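Local coordinates for protein putative dehydrogenase (Pseudomonas fluorescens, PDB 6UUG) that works as the flavin-dependent monooxygenase component of a two-component system that oxidises methanesulfinate during bacterial sulfur assimilation, at residues 74-78 against 125-130; 84-89 against 321-325; 89-93 against 254-258; 115-119 against 244-248. One frame throughout, in Å; residues are numbered along the deposited sequence. Where two conformers were deposited one is given.

Interaction 1: residues 74-78 against 125-130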
loop_
_atom_site.group_PDB
_atom_site.type_symbol
_atom_site.label_atom_id
_atom_site.label_comp_id
_atom_site.label_asym_id
_atom_site.label_seq_id
_atom_site.Cartn_x
_atom_site.Cartn_y
_atom_site.Cartn_z
ATOM N N ILE A 74 -39.114 -15.148 -0.929
ATOM C CA ILE A 74 -40.357 -15.528 -0.248
ATOM C C ILE A 74 -40.504 -17.047 -0.303
ATOM O O ILE A 74 -40.313 -17.635 -1.376
ATOM C CB ILE A 74 -41.549 -14.823 -0.899
ATOM C CG1 ILE A 74 -41.433 -13.306 -0.677
ATOM C CG2 ILE A 74 -42.872 -15.347 -0.349
ATOM C CD1 ILE A 74 -42.323 -12.475 -1.601
ATOM N N PRO A 75 -40.799 -17.714 0.816
ATOM C CA PRO A 75 -40.896 -19.184 0.798
ATOM C C PRO A 75 -41.990 -19.662 -0.149
ATOM O O PRO A 75 -42.921 -18.928 -0.485
ATOM C CB PRO A 75 -41.217 -19.542 2.255
ATOM C CG PRO A 75 -40.610 -18.387 3.058
ATOM C CD PRO A 75 -40.904 -17.173 2.183
ATOM N N THR A 76 -41.847 -20.908 -0.612
ATOM C CA THR A 76 -42.796 -21.426 -1.594
ATOM C C THR A 76 -44.192 -21.563 -1.000
ATOM O O THR A 76 -45.185 -21.479 -1.731
ATOM C CB THR A 76 -42.324 -22.775 -2.157
ATOM O OG1 THR A 76 -42.169 -23.723 -1.098
ATOM C CG2 THR A 76 -40.994 -22.617 -2.899
ATOM N N ARG A 77 -44.295 -21.748 0.318
ATOM C CA ARG A 77 -45.618 -21.874 0.923
ATOM C C ARG A 77 -46.435 -20.590 0.858
ATOM O O ARG A 77 -47.637 -20.631 1.137
ATOM C CB ARG A 77 -45.503 -22.324 2.371
ATOM C CG ARG A 77 -44.786 -21.366 3.265
ATOM C CD ARG A 77 -44.830 -21.882 4.685
ATOM N NE ARG A 77 -46.192 -21.848 5.200
ATOM C CZ ARG A 77 -46.515 -22.064 6.469
ATOM N NH1 ARG A 77 -45.569 -22.337 7.357
ATOM N NH2 ARG A 77 -47.785 -22.008 6.850
ATOM N N TYR A 78 -45.824 -19.459 0.510
ATOM C CA TYR A 78 -46.570 -18.225 0.299
ATOM C C TYR A 78 -46.601 -17.817 -1.162
ATOM O O TYR A 78 -47.040 -16.708 -1.482
ATOM C CB TYR A 78 -45.987 -17.099 1.162
ATOM C CG TYR A 78 -45.837 -17.487 2.613
ATOM C CD1 TYR A 78 -46.953 -17.653 3.429
ATOM C CD2 TYR A 78 -44.581 -17.728 3.165
ATOM C CE1 TYR A 78 -46.811 -18.017 4.753
ATOM C CE2 TYR A 78 -44.435 -18.089 4.481
ATOM C CZ TYR A 78 -45.553 -18.242 5.271
ATOM O OH TYR A 78 -45.405 -18.597 6.586
ATOM N N TRP A 125 -46.904 -10.254 8.165
ATOM C CA TRP A 125 -45.986 -10.474 7.053
ATOM C C TRP A 125 -46.425 -11.612 6.134
ATOM O O TRP A 125 -46.111 -11.580 4.940
ATOM C CB TRP A 125 -44.555 -10.693 7.566
ATOM C CG TRP A 125 -44.311 -11.873 8.482
ATOM C CD1 TRP A 125 -44.187 -11.839 9.837
ATOM C CD2 TRP A 125 -44.095 -13.237 8.096
ATOM N NE1 TRP A 125 -43.919 -13.098 10.322
ATOM C CE2 TRP A 125 -43.868 -13.975 9.275
ATOM C CE3 TRP A 125 -44.075 -13.907 6.867
ATOM C CZ2 TRP A 125 -43.629 -15.350 9.266
ATOM C CZ3 TRP A 125 -43.834 -15.271 6.857
ATOM C CH2 TRP A 125 -43.613 -15.978 8.049
ATOM N N GLN A 126 -47.184 -12.595 6.636
ATOM C CA GLN A 126 -47.634 -13.663 5.742
ATOM C C GLN A 126 -48.540 -13.135 4.636
ATOM O O GLN A 126 -48.280 -13.446 3.460
ATOM C CB GLN A 126 -48.291 -14.795 6.548
ATOM C CG GLN A 126 -47.314 -15.586 7.418
ATOM C CD GLN A 126 -47.958 -16.771 8.118
ATOM O OE1 GLN A 126 -47.318 -17.801 8.341
ATOM N NE2 GLN A 126 -49.230 -16.631 8.473
ATOM N N PRO A 127 -49.572 -12.321 4.908
ATOM C CA PRO A 127 -50.315 -11.709 3.792
ATOM C C PRO A 127 -49.450 -10.834 2.901
ATOM O O PRO A 127 -49.629 -10.828 1.677
ATOM C CB PRO A 127 -51.403 -10.886 4.499
ATOM C CG PRO A 127 -51.540 -11.493 5.838
ATOM C CD PRO A 127 -50.172 -11.976 6.212
ATOM N N TRP A 128 -48.517 -10.079 3.480
ATOM C CA TRP A 128 -47.642 -9.252 2.653
ATOM C C TRP A 128 -46.809 -10.106 1.704
ATOM O O TRP A 128 -46.623 -9.737 0.538
ATOM C CB TRP A 128 -46.748 -8.382 3.536
ATOM C CG TRP A 128 -47.455 -7.163 4.061
ATOM C CD1 TRP A 128 -48.448 -6.457 3.435
ATOM C CD2 TRP A 128 -47.223 -6.508 5.313
ATOM N NE1 TRP A 128 -48.844 -5.400 4.224
ATOM C CE2 TRP A 128 -48.111 -5.416 5.384
ATOM C CE3 TRP A 128 -46.352 -6.744 6.384
ATOM C CZ2 TRP A 128 -48.156 -4.565 6.484
ATOM C CZ3 TRP A 128 -46.394 -5.900 7.471
ATOM C CH2 TRP A 128 -47.289 -4.819 7.516
ATOM N N PHE A 129 -46.300 -11.245 2.189
ATOM C CA PHE A 129 -45.548 -12.165 1.331
ATOM C C PHE A 129 -46.432 -12.738 0.228
ATOM O O PHE A 129 -46.035 -12.797 -0.940
ATOM C CB PHE A 129 -44.955 -13.305 2.160
ATOM C CG PHE A 129 -43.633 -12.984 2.815
ATOM C CD1 PHE A 129 -43.221 -11.675 2.979
ATOM C CD2 PHE A 129 -42.803 -14.008 3.257
ATOM C CE1 PHE A 129 -41.988 -11.385 3.585
ATOM C CE2 PHE A 129 -41.579 -13.739 3.859
ATOM C CZ PHE A 129 -41.167 -12.417 4.018
ATOM N N GLU A 130 -47.631 -13.194 0.591
ATOM C CA GLU A 130 -48.536 -13.759 -0.405
ATOM C C GLU A 130 -48.888 -12.740 -1.483
ATOM O O GLU A 130 -48.855 -13.055 -2.678
ATOM C CB GLU A 130 -49.795 -14.289 0.284
ATOM C CG GLU A 130 -49.517 -15.402 1.268
ATOM C CD GLU A 130 -50.751 -15.804 2.067
ATOM O OE1 GLU A 130 -51.670 -14.967 2.201
ATOM O OE2 GLU A 130 -50.800 -16.955 2.555
HETATM O O HOH W 1 -49.209 -15.880 -3.515
#

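Interaction 2: residues 84-89 against 321-325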
loop_
_atom_site.group_PDB
_atom_site.type_symbol
_atom_site.label_atom_id
_atom_site.label_comp_id
_atom_site.label_asym_id
_atom_site.label_seq_id
_atom_site.Cartn_x
_atom_site.Cartn_y
_atom_site.Cartn_z
ATOM N N ARG A 84 -32.583 -19.631 -0.464
ATOM C CA ARG A 84 -31.833 -19.244 0.720
ATOM C C ARG A 84 -31.186 -17.881 0.493
ATOM O O ARG A 84 -31.034 -17.423 -0.639
ATOM C CB ARG A 84 -30.759 -20.278 1.060
ATOM C CG ARG A 84 -31.315 -21.648 1.476
ATOM C CD ARG A 84 -30.215 -22.701 1.467
ATOM N NE ARG A 84 -29.346 -22.574 0.299
ATOM C CZ ARG A 84 -29.510 -23.224 -0.849
ATOM N NH1 ARG A 84 -28.658 -23.029 -1.847
ATOM N NH2 ARG A 84 -30.528 -24.068 -1.008
ATOM N N TRP A 85 -30.824 -17.229 1.595
ATOM C CA TRP A 85 -30.201 -15.904 1.490
ATOM C C TRP A 85 -28.968 -15.929 0.601
ATOM O O TRP A 85 -28.726 -14.986 -0.160
ATOM C CB TRP A 85 -29.846 -15.371 2.881
ATOM C CG TRP A 85 -31.037 -14.676 3.454
ATOM C CD1 TRP A 85 -31.805 -15.085 4.507
ATOM C CD2 TRP A 85 -31.647 -13.481 2.947
ATOM N NE1 TRP A 85 -32.843 -14.203 4.701
ATOM C CE2 TRP A 85 -32.773 -13.215 3.754
ATOM C CE3 TRP A 85 -31.343 -12.606 1.895
ATOM C CZ2 TRP A 85 -33.591 -12.110 3.548
ATOM C CZ3 TRP A 85 -32.173 -11.496 1.688
ATOM C CH2 TRP A 85 -33.281 -11.268 2.514
ATOM N N SER A 86 -28.148 -16.974 0.706
ATOM C CA SER A 86 -26.963 -17.025 -0.148
ATOM C C SER A 86 -27.327 -16.983 -1.633
ATOM O O SER A 86 -26.587 -16.395 -2.432
ATOM C CB SER A 86 -26.133 -18.275 0.171
ATOM O OG SER A 86 -26.871 -19.463 -0.119
ATOM N N GLU A 87 -28.466 -17.585 -2.030
ATOM C CA GLU A 87 -28.878 -17.546 -3.434
ATOM C C GLU A 87 -29.431 -16.180 -3.818
ATOM O O GLU A 87 -29.154 -15.678 -4.912
ATOM C CB GLU A 87 -29.937 -18.616 -3.712
ATOM C CG GLU A 87 -29.560 -20.029 -3.356
ATOM C CD GLU A 87 -30.755 -20.968 -3.512
ATOM O OE1 GLU A 87 -31.028 -21.407 -4.654
ATOM O OE2 GLU A 87 -31.440 -21.236 -2.503
ATOM N N THR A 88 -30.240 -15.581 -2.945
ATOM C CA THR A 88 -30.740 -14.237 -3.200
ATOM C C THR A 88 -29.590 -13.252 -3.356
ATOM O O THR A 88 -29.586 -12.428 -4.278
ATOM C CB THR A 88 -31.653 -13.804 -2.063
ATOM O OG1 THR A 88 -32.789 -14.692 -1.996
ATOM C CG2 THR A 88 -32.124 -12.389 -2.272
ATOM N N LEU A 89 -28.596 -13.344 -2.476
ATOM C CA LEU A 89 -27.463 -12.419 -2.545
ATOM C C LEU A 89 -26.569 -12.721 -3.742
ATOM O O LEU A 89 -25.960 -11.808 -4.298
ATOM C CB LEU A 89 -26.678 -12.483 -1.230
ATOM C CG LEU A 89 -27.463 -12.016 -0.015
ATOM C CD1 LEU A 89 -26.769 -12.412 1.284
ATOM C CD2 LEU A 89 -27.684 -10.512 -0.100
ATOM N N LEU A 321 -24.826 -16.775 7.147
ATOM C CA LEU A 321 -26.155 -16.181 7.234
ATOM C C LEU A 321 -27.236 -17.241 7.015
ATOM O O LEU A 321 -28.230 -17.282 7.756
ATOM C CB LEU A 321 -26.304 -15.042 6.216
ATOM C CG LEU A 321 -27.701 -14.446 6.033
ATOM C CD1 LEU A 321 -28.255 -13.981 7.384
ATOM C CD2 LEU A 321 -27.693 -13.284 5.005
ATOM N N ASP A 322 -27.057 -18.102 6.006
ATOM C CA ASP A 322 -27.988 -19.219 5.807
ATOM C C ASP A 322 -28.184 -19.995 7.102
ATOM O O ASP A 322 -29.322 -20.275 7.510
ATOM C CB ASP A 322 -27.472 -20.172 4.716
ATOM C CG ASP A 322 -27.665 -19.641 3.303
ATOM O OD1 ASP A 322 -28.312 -18.591 3.125
ATOM O OD2 ASP A 322 -27.161 -20.306 2.354
ATOM N N GLU A 323 -27.075 -20.351 7.765
ATOM C CA GLU A 323 -27.146 -21.182 8.968
ATOM C C GLU A 323 -27.813 -20.434 10.117
ATOM O O GLU A 323 -28.628 -21.010 10.849
ATOM C CB GLU A 323 -25.739 -21.667 9.355
ATOM C CG GLU A 323 -25.136 -22.631 8.324
ATOM C CD GLU A 323 -23.633 -22.894 8.482
ATOM O OE1 GLU A 323 -22.994 -22.364 9.425
ATOM O OE2 GLU A 323 -23.085 -23.643 7.639
ATOM N N ALA A 324 -27.519 -19.137 10.267
ATOM C CA ALA A 324 -28.154 -18.352 11.324
ATOM C C ALA A 324 -29.651 -18.192 11.078
ATOM O O ALA A 324 -30.457 -18.332 12.008
ATOM C CB ALA A 324 -27.487 -16.968 11.435
ATOM N N TRP A 325 -30.033 -17.853 9.838
ATOM C CA TRP A 325 -31.441 -17.676 9.499
ATOM C C TRP A 325 -32.237 -18.936 9.813
ATOM O O TRP A 325 -33.368 -18.863 10.314
ATOM C CB TRP A 325 -31.576 -17.324 8.018
ATOM C CG TRP A 325 -32.973 -17.051 7.580
ATOM C CD1 TRP A 325 -33.873 -17.964 7.067
ATOM C CD2 TRP A 325 -33.656 -15.796 7.623
ATOM N NE1 TRP A 325 -35.065 -17.337 6.788
ATOM C CE2 TRP A 325 -34.961 -16.010 7.128
ATOM C CE3 TRP A 325 -33.299 -14.507 8.049
ATOM C CZ2 TRP A 325 -35.895 -14.985 7.025
ATOM C CZ3 TRP A 325 -34.230 -13.484 7.932
ATOM C CH2 TRP A 325 -35.513 -13.731 7.430
#

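Interaction 3: residues 89-93 against 254-258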
loop_
_atom_site.group_PDB
_atom_site.type_symbol
_atom_site.label_atom_id
_atom_site.label_comp_id
_atom_site.label_asym_id
_atom_site.label_seq_id
_atom_site.Cartn_x
_atom_site.Cartn_y
_atom_site.Cartn_z
ATOM N N LEU A 89 -28.596 -13.344 -2.476
ATOM C CA LEU A 89 -27.463 -12.419 -2.545
ATOM C C LEU A 89 -26.569 -12.721 -3.742
ATOM O O LEU A 89 -25.960 -11.808 -4.298
ATOM C CB LEU A 89 -26.678 -12.483 -1.230
ATOM C CG LEU A 89 -27.463 -12.016 -0.015
ATOM C CD1 LEU A 89 -26.769 -12.412 1.284
ATOM C CD2 LEU A 89 -27.684 -10.512 -0.100
ATOM N N GLN A 90 -26.478 -13.988 -4.161
ATOM C CA GLN A 90 -25.792 -14.317 -5.406
ATOM C C GLN A 90 -26.411 -13.581 -6.590
ATOM O O GLN A 90 -25.701 -13.122 -7.489
ATOM C CB GLN A 90 -25.833 -15.839 -5.647
ATOM C CG GLN A 90 -24.961 -16.294 -6.812
ATOM C CD GLN A 90 -25.008 -17.811 -7.034
ATOM O OE1 GLN A 90 -25.982 -18.472 -6.674
ATOM N NE2 GLN A 90 -23.964 -18.353 -7.643
ATOM N N VAL A 91 -27.742 -13.469 -6.617
ATOM C CA VAL A 91 -28.382 -12.735 -7.705
ATOM C C VAL A 91 -28.074 -11.241 -7.603
ATOM O O VAL A 91 -27.811 -10.589 -8.618
ATOM C CB VAL A 91 -29.893 -13.029 -7.734
ATOM C CG1 VAL A 91 -30.599 -12.079 -8.685
ATOM C CG2 VAL A 91 -30.114 -14.508 -8.159
ATOM N N VAL A 92 -28.056 -10.684 -6.385
ATOM C CA VAL A 92 -27.632 -9.287 -6.211
ATOM C C VAL A 92 -26.241 -9.072 -6.816
ATOM O O VAL A 92 -25.998 -8.114 -7.569
ATOM C CB VAL A 92 -27.661 -8.899 -4.716
ATOM C CG1 VAL A 92 -27.036 -7.524 -4.511
ATOM C CG2 VAL A 92 -29.092 -8.907 -4.162
ATOM N N ARG A 93 -25.305 -9.965 -6.479
ATOM C CA ARG A 93 -23.943 -9.905 -6.999
ATOM C C ARG A 93 -23.921 -9.986 -8.523
ATOM O O ARG A 93 -23.186 -9.241 -9.186
ATOM C CB ARG A 93 -23.132 -11.052 -6.382
ATOM C CG ARG A 93 -21.770 -11.356 -7.008
ATOM C CD ARG A 93 -21.181 -12.606 -6.319
ATOM N NE ARG A 93 -19.880 -13.050 -6.822
ATOM C CZ ARG A 93 -19.259 -14.137 -6.365
ATOM N NH1 ARG A 93 -19.823 -14.859 -5.397
ATOM N NH2 ARG A 93 -18.083 -14.506 -6.870
ATOM N N LEU A 254 -24.516 -7.350 4.353
ATOM C CA LEU A 254 -24.073 -8.361 3.399
ATOM C C LEU A 254 -24.654 -8.127 2.002
ATOM O O LEU A 254 -24.049 -8.550 1.009
ATOM C CB LEU A 254 -24.424 -9.768 3.933
ATOM C CG LEU A 254 -23.782 -10.952 3.197
ATOM C CD1 LEU A 254 -22.283 -10.786 3.109
ATOM C CD2 LEU A 254 -24.116 -12.280 3.896
ATOM N N THR A 255 -25.795 -7.437 1.897
ATOM C CA THR A 255 -26.318 -7.060 0.582
ATOM C C THR A 255 -25.379 -6.077 -0.103
ATOM O O THR A 255 -24.997 -6.276 -1.265
ATOM C CB THR A 255 -27.727 -6.471 0.727
ATOM O OG1 THR A 255 -28.622 -7.481 1.224
ATOM C CG2 THR A 255 -28.251 -5.951 -0.614
ATOM N N PHE A 256 -24.973 -5.022 0.619
ATOM C CA PHE A 256 -23.960 -4.102 0.098
ATOM C C PHE A 256 -22.691 -4.845 -0.271
ATOM O O PHE A 256 -22.088 -4.576 -1.312
ATOM C CB PHE A 256 -23.615 -3.024 1.131
ATOM C CG PHE A 256 -24.601 -1.901 1.188
ATOM C CD1 PHE A 256 -24.874 -1.153 0.057
ATOM C CD2 PHE A 256 -25.206 -1.559 2.383
ATOM C CE1 PHE A 256 -25.777 -0.100 0.108
ATOM C CE2 PHE A 256 -26.107 -0.507 2.445
ATOM C CZ PHE A 256 -26.393 0.222 1.300
ATOM N N THR A 257 -22.268 -5.780 0.588
ATOM C CA THR A 257 -21.017 -6.495 0.359
ATOM C C THR A 257 -21.065 -7.281 -0.945
ATOM O O THR A 257 -20.093 -7.279 -1.708
ATOM C CB THR A 257 -20.704 -7.427 1.536
ATOM O OG1 THR A 257 -20.546 -6.658 2.735
ATOM C CG2 THR A 257 -19.401 -8.191 1.286
ATOM N N HIS A 258 -22.177 -7.984 -1.203
ATOM C CA HIS A 258 -22.311 -8.709 -2.465
ATOM C C HIS A 258 -22.308 -7.758 -3.654
ATOM O O HIS A 258 -21.801 -8.104 -4.731
ATOM C CB HIS A 258 -23.590 -9.556 -2.459
ATOM C CG HIS A 258 -23.436 -10.868 -1.764
ATOM N ND1 HIS A 258 -23.356 -10.989 -0.397
ATOM C CD2 HIS A 258 -23.337 -12.126 -2.266
ATOM C CE1 HIS A 258 -23.222 -12.271 -0.081
ATOM N NE2 HIS A 258 -23.210 -12.981 -1.200
#

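Interaction 4: residues 115-119 against 244-248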
loop_
_atom_site.group_PDB
_atom_site.type_symbol
_atom_site.label_atom_id
_atom_site.label_comp_id
_atom_site.label_asym_id
_atom_site.label_seq_id
_atom_site.Cartn_x
_atom_site.Cartn_y
_atom_site.Cartn_z
ATOM N N THR A 115 -37.386 -7.226 6.486
ATOM C CA THR A 115 -37.743 -6.325 7.578
ATOM C C THR A 115 -39.116 -6.665 8.157
ATOM O O THR A 115 -39.273 -6.763 9.378
ATOM C CB THR A 115 -37.716 -4.878 7.081
ATOM O OG1 THR A 115 -36.404 -4.564 6.591
ATOM C CG2 THR A 115 -38.043 -3.924 8.213
ATOM N N VAL A 116 -40.134 -6.822 7.301
ATOM C CA VAL A 116 -41.444 -7.194 7.834
ATOM C C VAL A 116 -41.395 -8.605 8.413
ATOM O O VAL A 116 -42.019 -8.891 9.446
ATOM C CB VAL A 116 -42.562 -7.031 6.773
ATOM C CG1 VAL A 116 -42.689 -5.590 6.337
ATOM C CG2 VAL A 116 -42.367 -7.933 5.573
ATOM N N ARG A 117 -40.612 -9.495 7.794
ATOM C CA ARG A 117 -40.527 -10.869 8.284
ATOM C C ARG A 117 -39.943 -10.919 9.690
ATOM O O ARG A 117 -40.419 -11.678 10.542
ATOM C CB ARG A 117 -39.680 -11.714 7.328
ATOM C CG ARG A 117 -39.291 -13.103 7.870
ATOM C CD ARG A 117 -40.515 -14.000 7.993
ATOM N NE ARG A 117 -40.207 -15.305 8.585
ATOM C CZ ARG A 117 -40.134 -15.554 9.894
ATOM N NH1 ARG A 117 -40.329 -14.593 10.789
ATOM N NH2 ARG A 117 -39.861 -16.781 10.314
ATOM N N LEU A 118 -38.918 -10.108 9.955
ATOM C CA LEU A 118 -38.215 -10.173 11.228
ATOM C C LEU A 118 -38.835 -9.312 12.319
ATOM O O LEU A 118 -38.673 -9.631 13.508
ATOM C CB LEU A 118 -36.752 -9.760 11.027
ATOM C CG LEU A 118 -35.880 -10.711 10.208
ATOM C CD1 LEU A 118 -34.524 -10.058 9.915
ATOM C CD2 LEU A 118 -35.681 -12.025 10.944
ATOM N N PHE A 119 -39.540 -8.235 11.951
ATOM C CA PHE A 119 -39.984 -7.227 12.914
ATOM C C PHE A 119 -41.468 -7.301 13.263
ATOM O O PHE A 119 -41.886 -6.633 14.217
ATOM C CB PHE A 119 -39.704 -5.803 12.404
ATOM C CG PHE A 119 -38.249 -5.424 12.326
ATOM C CD1 PHE A 119 -37.248 -6.256 12.802
ATOM C CD2 PHE A 119 -37.892 -4.201 11.772
ATOM C CE1 PHE A 119 -35.907 -5.878 12.719
ATOM C CE2 PHE A 119 -36.560 -3.807 11.686
ATOM C CZ PHE A 119 -35.561 -4.648 12.163
ATOM N N PHE A 244 -32.335 -13.033 16.303
ATOM C CA PHE A 244 -32.920 -13.263 14.983
ATOM C C PHE A 244 -33.397 -11.955 14.357
ATOM O O PHE A 244 -33.084 -11.662 13.194
ATOM C CB PHE A 244 -34.056 -14.291 15.116
ATOM C CG PHE A 244 -34.686 -14.709 13.809
ATOM C CD1 PHE A 244 -33.923 -15.263 12.794
ATOM C CD2 PHE A 244 -36.061 -14.582 13.617
ATOM C CE1 PHE A 244 -34.506 -15.654 11.597
ATOM C CE2 PHE A 244 -36.646 -14.980 12.437
ATOM C CZ PHE A 244 -35.873 -15.518 11.424
ATOM N N ALA A 245 -34.144 -11.140 15.112
ATOM C CA ALA A 245 -34.524 -9.827 14.600
ATOM C C ALA A 245 -33.293 -8.999 14.246
ATOM O O ALA A 245 -33.303 -8.231 13.274
ATOM C CB ALA A 245 -35.384 -9.081 15.623
ATOM N N CYS A 246 -32.229 -9.138 15.032
ATOM C CA CYS A 246 -30.989 -8.404 14.801
ATOM C C CYS A 246 -30.222 -8.914 13.592
ATOM O O CYS A 246 -29.139 -8.386 13.302
ATOM C CB CYS A 246 -30.114 -8.460 16.052
ATOM S SG CYS A 246 -30.751 -7.376 17.401
ATOM N N LEU A 247 -30.742 -9.906 12.865
ATOM C CA LEU A 247 -30.153 -10.204 11.564
ATOM C C LEU A 247 -30.451 -9.132 10.528
ATOM O O LEU A 247 -29.765 -9.080 9.504
ATOM C CB LEU A 247 -30.645 -11.544 11.025
ATOM C CG LEU A 247 -30.190 -12.825 11.706
ATOM C CD1 LEU A 247 -30.892 -14.002 11.018
ATOM C CD2 LEU A 247 -28.680 -13.017 11.726
ATOM N N ARG A 248 -31.447 -8.275 10.759
ATOM C CA ARG A 248 -31.824 -7.307 9.730
ATOM C C ARG A 248 -30.663 -6.414 9.305
ATOM O O ARG A 248 -30.419 -6.291 8.093
ATOM C CB ARG A 248 -33.020 -6.475 10.217
ATOM C CG ARG A 248 -33.747 -5.711 9.107
ATOM C CD ARG A 248 -33.190 -4.337 8.844
ATOM N NE ARG A 248 -33.961 -3.700 7.785
ATOM C CZ ARG A 248 -33.610 -2.594 7.138
ATOM N NH1 ARG A 248 -32.483 -1.960 7.438
ATOM N NH2 ARG A 248 -34.398 -2.124 6.181
#

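Interaction 1: residues 74-78 against 125-130
The backbones of Tyr78 and Glu130 come within 4.9 Å at their CA atoms, where the 3-10 turn at 76-78 runs up against helix 122-135. Both belong to the N-terminal region of the acyl-CoA dehydrogenase fold, and the contact docks the loop leading to helix 85-96 on that helix. Tyr78 carries most of it. Its chi1 of -51° sets CG opposite the carbonyl carbon and carries the ring over to the helix, where it touches Trp125, Gln126, Phe129 and Glu130. The phenol OH donates to Gln126 OE1 at 2.7 Å; the C=O...O angle of 120° suits an sp2 oxygen, though the donor is tilted out of the carbonyl plane. Trp125 presents its edge to one face of the Tyr78 ring in an offset edge-to-face pair, centroids 5.6 Å apart, while Arg77 CG lies over the other face near the rim. Shortened to an alanine here, the side chain would probably leave Gln126 OE1 without its phenol donor and a gap beside the indole edge of Trp125. The Phe129 ring is sandwiched: Ile74 CG1 makes a CH-pi contact on one face, 4.2 Å from the centroid, and Trp125 CE3 lies towards the rim of the opposite face. Pro75 CD packs at 3.8 Å from Phe129 CD2. The backbones are tied as well, because a water donates to both Tyr78 O and Glu130 O. Beside this bridge, Glu130 CA sends its hydrogen to Tyr78 O, 3.5 Å away and nearly straight at 167°.

Interaction 2: residues 84-89 against 321-325
A chi1 of -177° in Trp325 places its indole opposite its own backbone N, where Trp85 meets it, and Ser86 holds OG between its backbone N and carbonyl carbon, which brings it round to the Asp322 carboxylate. The indoles pair edge-to-face: Trp85 NE1 stands over one face of Trp325, 3.4 Å from CE3, and the planes are 74° apart. Alongside, Leu321 CD2 packs on Trp85 CB at 3.7 Å and also meets Leu89 CD1. Asp322 forms the polar half. Its OD1 takes the backbone N-H of Ser86 from the syn side at 2.9 Å, while OD2 uses its syn lone pair for Ser86 OG at 2.6 Å, so both carboxylate oxygens grip the same residue and the group's rotation is fixed. Arg84, at the N-cap position, may add a long salt bridge from NE to Asp322 OD2 and a backbone N-H bond to Glu87 OE2, but both side chains have two conformers and these ties are doubtful. The segment axes, 10.1 Å apart at closest approach, run at 136°, joining the start of helix 85-96 to the last turns of helix 294-327, the N-terminal and C-terminal regions of the acyl-CoA dehydrogenase fold. Helix 333-360 adds Leu339 against Leu321. With an amide of the first helical turn and a hydroxyl both donating to it, the Asp322 carboxylate is probably stabilised as an anion, and its charge would offset the positive end of the helix 85-96 dipole.

Interaction 3: residues 89-93 against 254-258
Leu89 CB sits squarely over one face of the His258 imidazole, 3.4 Å from the ring centroid and only 7° off the normal, a CH-pi contact centred on the ring. The ring meets the neighbouring backbone too, since its CD2 lies 3.3 Å from Leu89 O. Its orientation is fixed from within its own helix: ND1 donates to Leu254 O at 2.9 Å, with the oxygen close to the imidazole plane. That carbonyl also takes the helical N-H of His258, the two donors arriving from opposite faces of the carbonyl plane. CG of Leu89 lies anti to its carbonyl carbon (chi1 -64°), which points the isobutyl end at helix 247-277; from there CD1 packs on Leu254 CD2 at 3.7 Å, and CD2 reaches Thr255 OG1 at 3.4 Å. The threonine hydroxyl itself is bonded to Ile251 O, one turn back. Here helix 85-96 of the N-terminal region lies against helix 247-277, which begins the C-terminal helical part of the acyl-CoA dehydrogenase fold; the segment axes cross at -39° and approach to 8.8 Å. One turn beyond Leu89, Val92 CG1 faces Thr255 O, and helix 100-119 adds Phe106 on the side of Val92. Arg93 starts at the interface, with CB 3.6 Å from His258 O, yet its extended chain carries the guanidinium away, where NH2 forms a salt bridge with Glu265 of helix 247-277 and NH1 one with Glu315 of helix 294-327.

Interaction 4: residues 115-119 against 244-248
Leu118 and Phe244 form the apolar centre: Leu118 CD2 lies over one face of the ring, 3.5 Å from its centroid and 16° off the normal, a CH-pi contact. The other methyl, Leu118 CD1, turns to the first turn of helix 247-277 and stops 3.7 Å from Arg248 N. Towards one margin, Arg117 brings NH1 to the edge of the Phe244 ring, their planes 70° apart, so the guanidinium does not stack on it. Towards the other, the Phe119 ring has Ala245 O at its edge, 3.6 Å from CE1, and its CZ packs on Arg248 CB. The polar edge lies beyond. A bend at chi2 (-89°) swings the Arg248 chain past the Phe119 ring to Thr115, whose OG1 it grips side-on with two nitrogens, NE at 2.9 Å and NH2 at 3.2 Å. OG1 lies in the guanidinium plane, and the hydroxyl in turn donates to Leu111 O. A methionine in place of the arginine would probably deprive Thr115 OG1 of its two N-H donors, with Leu111 O the partner that remains of those described. The type I turn from Phe244 to Leu247 leads into helix 247-277, so the contact joins the start of that helix to the end of helix 100-119. Trp325 of helix 294-327 covers Phe244 and Leu118, while Trp125 and Phe129 of helix 122-135 lie against Arg117.

In the fold
Interactions 2 and 3 use successive turns of helix 85-96: they share Leu89, their centres are about 11 Å apart, and Leu321 CD2 meets Leu254 CD2 at 3.9 Å. Trp325 carries interaction 2 on to interaction 4, about 13 Å between centres, its CZ3 lying 3.6 Å from Leu118 CD2. Arg117 continues the line to interaction 1, whose centre is about 15 Å from that of interaction 4; Arg117 NE is 3.5 Å from Trp125 CZ2. Interactions 1 and 3 do not touch, with nearest atoms about 11 Å apart. Three of the contacts, 2, 3 and 4, thus bind N-terminal helices to the later helices, and interaction 1 braces the N-terminal region internally.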